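Local atomic coordinates of putative Nitroreductase (Anabaena variabilis ATCC 29413, PDB entry 3EO7), a protein that binds flavin mononucleotide and, as a member of the nitroreductase family, probably acts as an FMN-dependent oxidoreductase. Residues 194-202 / 324-332. Numbering follows the deposited sequence.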
ATOM      1  N   GLY A 194       2.198   0.150  -4.496  1.00 14.96           N
ATOM      2  CA  GLY A 194       3.655  -0.049  -4.686  1.00 15.23           C
ATOM      3  C   GLY A 194       3.913  -0.981  -5.874  1.00 14.58           C
ATOM      4  O   GLY A 194       4.799  -0.724  -6.712  1.00 15.13           O
ATOM      5  N   ASN A 195       3.145  -2.055  -6.004  1.00 15.98           N
ATOM      6  CA  ASN A 195       3.344  -2.937  -7.179  1.00 15.01           C
ATOM      7  C   ASN A 195       2.986  -2.231  -8.476  1.00 15.82           C
ATOM      8  O   ASN A 195       3.651  -2.416  -9.495  1.00 17.07           O
ATOM      9  CB  ASN A 195       2.504  -4.212  -7.123  1.00 17.13           C
ATOM     10  CG  ASN A 195       3.038  -5.238  -6.192  1.00 14.78           C
ATOM     11  OD1 ASN A 195       4.185  -5.151  -5.693  1.00 14.75           O
ATOM     12  ND2 ASN A 195       2.216  -6.232  -5.917  1.00 15.00           N
ATOM     13  N   ILE A 196       1.904  -1.469  -8.463  1.00 16.39           N
ATOM     14  CA  ILE A 196       1.494  -0.755  -9.677  1.00 16.69           C
ATOM     15  C   ILE A 196       2.604   0.168 -10.174  1.00 16.78           C
ATOM     16  O   ILE A 196       2.922   0.161 -11.370  1.00 14.73           O
ATOM     17  CB  ILE A 196       0.169  -0.033  -9.489  1.00 15.26           C
ATOM     18  CG1 ILE A 196      -0.954  -1.049  -9.333  1.00 15.77           C
ATOM     19  CG2 ILE A 196      -0.171   0.946 -10.697  1.00 15.84           C
ATOM     20  CD1 ILE A 196      -2.280  -0.402  -8.929  1.00 16.58           C
ATOM     21  N   GLU A 197       3.214   0.963  -9.300  1.00 15.31           N
ATOM     22  CA  GLU A 197       4.288   1.823  -9.791  1.00 18.83           C
ATOM     23  C   GLU A 197       5.488   1.029 -10.320  1.00 15.49           C
ATOM     24  O   GLU A 197       6.079   1.410 -11.335  1.00 16.46           O
ATOM     25  CB  GLU A 197       4.761   2.873  -8.790  1.00 20.82           C
ATOM     26  CG  GLU A 197       5.178   2.368  -7.499  1.00 23.25           C
ATOM     27  CD  GLU A 197       6.601   2.837  -7.087  1.00 25.56           C
ATOM     28  OE1 GLU A 197       7.541   2.942  -7.881  1.00 26.29           O
ATOM     29  OE2 GLU A 197       6.803   2.954  -5.904  1.00 19.17           O
ATOM     30  N   LEU A 198       5.841  -0.077  -9.661  1.00 14.78           N
ATOM     31  CA  LEU A 198       6.994  -0.878 -10.115  1.00 15.19           C
ATOM     32  C   LEU A 198       6.696  -1.655 -11.408  1.00 15.47           C
ATOM     33  O   LEU A 198       7.515  -1.688 -12.329  1.00 15.58           O
ATOM     34  CB  LEU A 198       7.490  -1.789  -8.994  1.00 16.69           C
ATOM     35  CG  LEU A 198       8.068  -0.983  -7.820  1.00 12.90           C
ATOM     36  CD1 LEU A 198       8.317  -1.906  -6.564  1.00 16.20           C
ATOM     37  CD2 LEU A 198       9.372  -0.222  -8.275  1.00 16.23           C
ATOM     38  N   SER A 199       5.509  -2.251 -11.454  0.50 16.20           N
ATOM     39  CA  SER A 199       5.004  -2.972 -12.626  0.50 16.65           C
ATOM     40  C   SER A 199       4.907  -2.028 -13.837  0.50 17.13           C
ATOM     41  O   SER A 199       5.193  -2.405 -14.962  0.50 16.82           O
ATOM     42  CB  SER A 199       3.610  -3.528 -12.307  0.50 16.16           C
ATOM     43  OG  SER A 199       3.192  -4.424 -13.313  0.50 18.57           O
ATOM     44  N   ALA A 200       4.474  -0.798 -13.574  1.00 17.34           N
ATOM     45  CA  ALA A 200       4.376   0.244 -14.601  1.00 16.41           C
ATOM     46  C   ALA A 200       5.767   0.551 -15.126  1.00 16.94           C
ATOM     47  O   ALA A 200       5.963   0.564 -16.348  1.00 16.85           O
ATOM     48  CB  ALA A 200       3.710   1.473 -14.025  1.00 16.13           C
ATOM     49  N   ALA A 201       6.753   0.747 -14.238  1.00 15.18           N
ATOM     50  CA  ALA A 201       8.113   1.027 -14.696  1.00 17.72           C
ATOM     51  C   ALA A 201       8.595  -0.050 -15.666  1.00 17.62           C
ATOM     52  O   ALA A 201       9.184   0.255 -16.721  1.00 17.07           O
ATOM     53  CB  ALA A 201       9.094   1.166 -13.506  1.00 17.23           C
ATOM     54  N   ILE A 202       8.328  -1.298 -15.302  1.00 16.78           N
ATOM     55  CA  ILE A 202       8.738  -2.478 -16.090  1.00 16.67           C
ATOM     56  C   ILE A 202       8.149  -2.428 -17.498  1.00 18.50           C
ATOM     57  O   ILE A 202       8.807  -2.833 -18.461  1.00 17.80           O
ATOM     58  CB  ILE A 202       8.348  -3.816 -15.367  1.00 17.06           C
ATOM     59  CG1 ILE A 202       9.212  -4.022 -14.104  1.00 17.67           C
ATOM     60  CG2 ILE A 202       8.511  -5.046 -16.296  1.00 17.66           C
ATOM     61  CD1 ILE A 202       8.648  -5.059 -13.118  1.00 15.46           C
ATOM     62  N   LEU A 324      15.408  -4.778 -15.592  1.00 23.43           N
ATOM     63  CA  LEU A 324      14.601  -5.070 -14.403  1.00 20.77           C
ATOM     64  C   LEU A 324      14.142  -6.526 -14.270  1.00 21.36           C
ATOM     65  O   LEU A 324      13.180  -6.811 -13.543  1.00 20.35           O
ATOM     66  CB  LEU A 324      13.399  -4.107 -14.318  1.00 22.74           C
ATOM     67  CG  LEU A 324      13.703  -2.606 -14.228  1.00 19.40           C
ATOM     68  CD1 LEU A 324      12.423  -1.700 -14.241  1.00 20.85           C
ATOM     69  CD2 LEU A 324      14.523  -2.327 -12.918  1.00 23.74           C
ATOM     70  N   SER A 325      14.874  -7.440 -14.910  1.00 21.41           N
ATOM     71  CA  SER A 325      14.573  -8.862 -14.879  1.00 21.08           C
ATOM     72  C   SER A 325      14.494  -9.460 -13.465  1.00 19.61           C
ATOM     73  O   SER A 325      13.622 -10.294 -13.197  1.00 20.14           O
ATOM     74  CB  SER A 325      15.573  -9.652 -15.749  1.00 23.28           C
ATOM     75  OG  SER A 325      16.918  -9.445 -15.320  1.00 26.11           O
ATOM     76  N   ASP A 326      15.382  -9.040 -12.571  0.50 18.87           N
ATOM     77  CA  ASP A 326      15.384  -9.585 -11.216  0.50 18.51           C
ATOM     78  C   ASP A 326      14.267  -8.960 -10.369  0.50 18.71           C
ATOM     79  O   ASP A 326      13.813  -9.572  -9.409  0.50 16.87           O
ATOM     80  CB  ASP A 326      16.774  -9.467 -10.584  0.50 19.20           C
ATOM     81  CG  ASP A 326      17.844 -10.227 -11.383  0.50 18.06           C
ATOM     82  OD1 ASP A 326      17.601 -11.394 -11.761  0.50 18.90           O
ATOM     83  OD2 ASP A 326      18.935  -9.676 -11.621  0.50 19.88           O
ATOM     84  N   LEU A 327      13.845  -7.748 -10.726  1.00 16.77           N
ATOM     85  CA  LEU A 327      12.697  -7.112 -10.093  1.00 17.64           C
ATOM     86  C   LEU A 327      11.465  -7.932 -10.486  1.00 18.41           C
ATOM     87  O   LEU A 327      10.631  -8.243  -9.639  1.00 18.78           O
ATOM     88  CB  LEU A 327      12.564  -5.664 -10.522  1.00 18.22           C
ATOM     89  CG  LEU A 327      11.332  -4.948  -9.939  1.00 17.83           C
ATOM     90  CD1 LEU A 327      11.228  -5.004  -8.387  1.00 20.13           C
ATOM     91  CD2 LEU A 327      11.301  -3.517 -10.481  1.00 17.44           C
ATOM     92  N   GLU A 328      11.364  -8.315 -11.762  1.00 19.27           N
ATOM     93  CA  GLU A 328      10.251  -9.183 -12.190  1.00 18.62           C
ATOM     94  C   GLU A 328      10.200 -10.513 -11.461  1.00 18.62           C
ATOM     95  O   GLU A 328       9.145 -10.920 -10.959  1.00 18.26           O
ATOM     96  CB  GLU A 328      10.299  -9.446 -13.686  1.00 20.56           C
ATOM     97  CG  GLU A 328      10.069  -8.216 -14.486  1.00 24.97           C
ATOM     98  CD  GLU A 328       9.460  -8.504 -15.860  1.00 34.29           C
ATOM     99  OE1 GLU A 328       8.314  -9.063 -15.976  1.00 33.06           O
ATOM    100  OE2 GLU A 328      10.137  -8.121 -16.829  1.00 30.79           O
ATOM    101  N   ILE A 329      11.338 -11.173 -11.377  1.00 19.06           N
ATOM    102  CA  ILE A 329      11.416 -12.464 -10.713  1.00 17.94           C
ATOM    103  C   ILE A 329      11.047 -12.323  -9.225  1.00 17.67           C
ATOM    104  O   ILE A 329      10.265 -13.114  -8.685  1.00 18.17           O
ATOM    105  CB  ILE A 329      12.823 -13.066 -10.849  1.00 19.50           C
ATOM    106  CG1 ILE A 329      13.092 -13.455 -12.315  1.00 20.09           C
ATOM    107  CG2 ILE A 329      12.976 -14.276  -9.936  1.00 18.87           C
ATOM    108  CD1 ILE A 329      14.572 -13.814 -12.587  1.00 20.96           C
ATOM    109  N   THR A 330      11.588 -11.296  -8.591  1.00 17.98           N
ATOM    110  CA  THR A 330      11.311 -11.016  -7.196  1.00 18.70           C
ATOM    111  C   THR A 330       9.820 -10.721  -6.948  1.00 16.42           C
ATOM    112  O   THR A 330       9.234 -11.271  -6.012  1.00 16.91           O
ATOM    113  CB  THR A 330      12.228  -9.897  -6.676  1.00 17.29           C
ATOM    114  OG1 THR A 330      13.571 -10.423  -6.557  1.00 18.06           O
ATOM    115  CG2 THR A 330      11.742  -9.384  -5.352  1.00 17.56           C
HETATM  116  N   MSE A 331       9.203  -9.931  -7.819  1.00 16.34           N
HETATM  117  CA  MSE A 331       7.792  -9.629  -7.683  1.00 16.58           C
HETATM  118  C   MSE A 331       6.975 -10.898  -7.812  1.00 18.82           C
HETATM  119  O   MSE A 331       6.003 -11.106  -7.089  1.00 19.33           O
HETATM  120  CB  MSE A 331       7.353  -8.596  -8.706  1.00 17.66           C
HETATM  121  CG  MSE A 331       7.942  -7.233  -8.417  1.00 18.69           C
HETATM  122 SE   MSE A 331       7.347  -5.870  -9.660  0.75 17.20          SE
HETATM  123  CE  MSE A 331       5.603  -5.449  -8.849  1.00 18.06           C
ATOM    124  N   HIS A 332       7.398 -11.787  -8.702  1.00 18.56           N
ATOM    125  CA  HIS A 332       6.653 -13.015  -8.880  1.00 20.41           C
ATOM    126  C   HIS A 332       6.789 -13.990  -7.703  1.00 18.83           C
ATOM    127  O   HIS A 332       5.808 -14.622  -7.320  1.00 17.65           O
ATOM    128  CB  HIS A 332       7.037 -13.701 -10.204  1.00 20.09           C
ATOM    129  CG  HIS A 332       6.253 -14.946 -10.465  1.00 27.84           C
ATOM    130  ND1 HIS A 332       4.928 -14.921 -10.850  1.00 32.59           N
ATOM    131  CD2 HIS A 332       6.600 -16.252 -10.385  1.00 35.02           C
ATOM    132  CE1 HIS A 332       4.491 -16.161 -10.986  1.00 32.17           C
ATOM    133  NE2 HIS A 332       5.484 -16.987 -10.704  1.00 36.46           N
TER
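Met331, a selenomethionine here, drives its side chain as a knob into a hole formed by Asn195, Leu198, Ser199 and Ile202. Its chain runs out straight to SE and then bends at chi3 (81°), which brings CE over the surface of the facing helix, 3.5 Å from Asn195 OD1 and 3.7 Å from the backbone oxygen Asn195 O. CE also packs against Leu198 CB. Behind the methyl, SE lies 3.8 Å from Ile202 CD1.

Ile202 is a centre of apolar packing. Its CD1 reaches Leu327 CD2 at 4.0 Å and Glu328 CG at 3.7 Å, while its CG1 meets Leu324 CD1, also at 4.0 Å, beside the start of helix 325-333. The other branch, CG2, anti to the backbone N, makes a van der Waals approach to Glu328 OE2 at 3.5 Å.

No hydrogen bond joins the segments, whose axes are inclined at 142° and come within 10.7 Å at closest approach. Asn195, lining the hole, bonds instead to Gln465, Ala99 and Ser81, and Glu328 OE1 forms salt bridges with Arg76 and Arg80.

Helix 181-202, within the first nitroreductase-family region, thus meets the helix leading toward the FMN-binding Arg334 and Arg335 through van der Waals packing around one selenomethionine knob; the fit depends on shape, while the polar ends of Asn195 and Glu328 are tied to neighbouring parts of the fold.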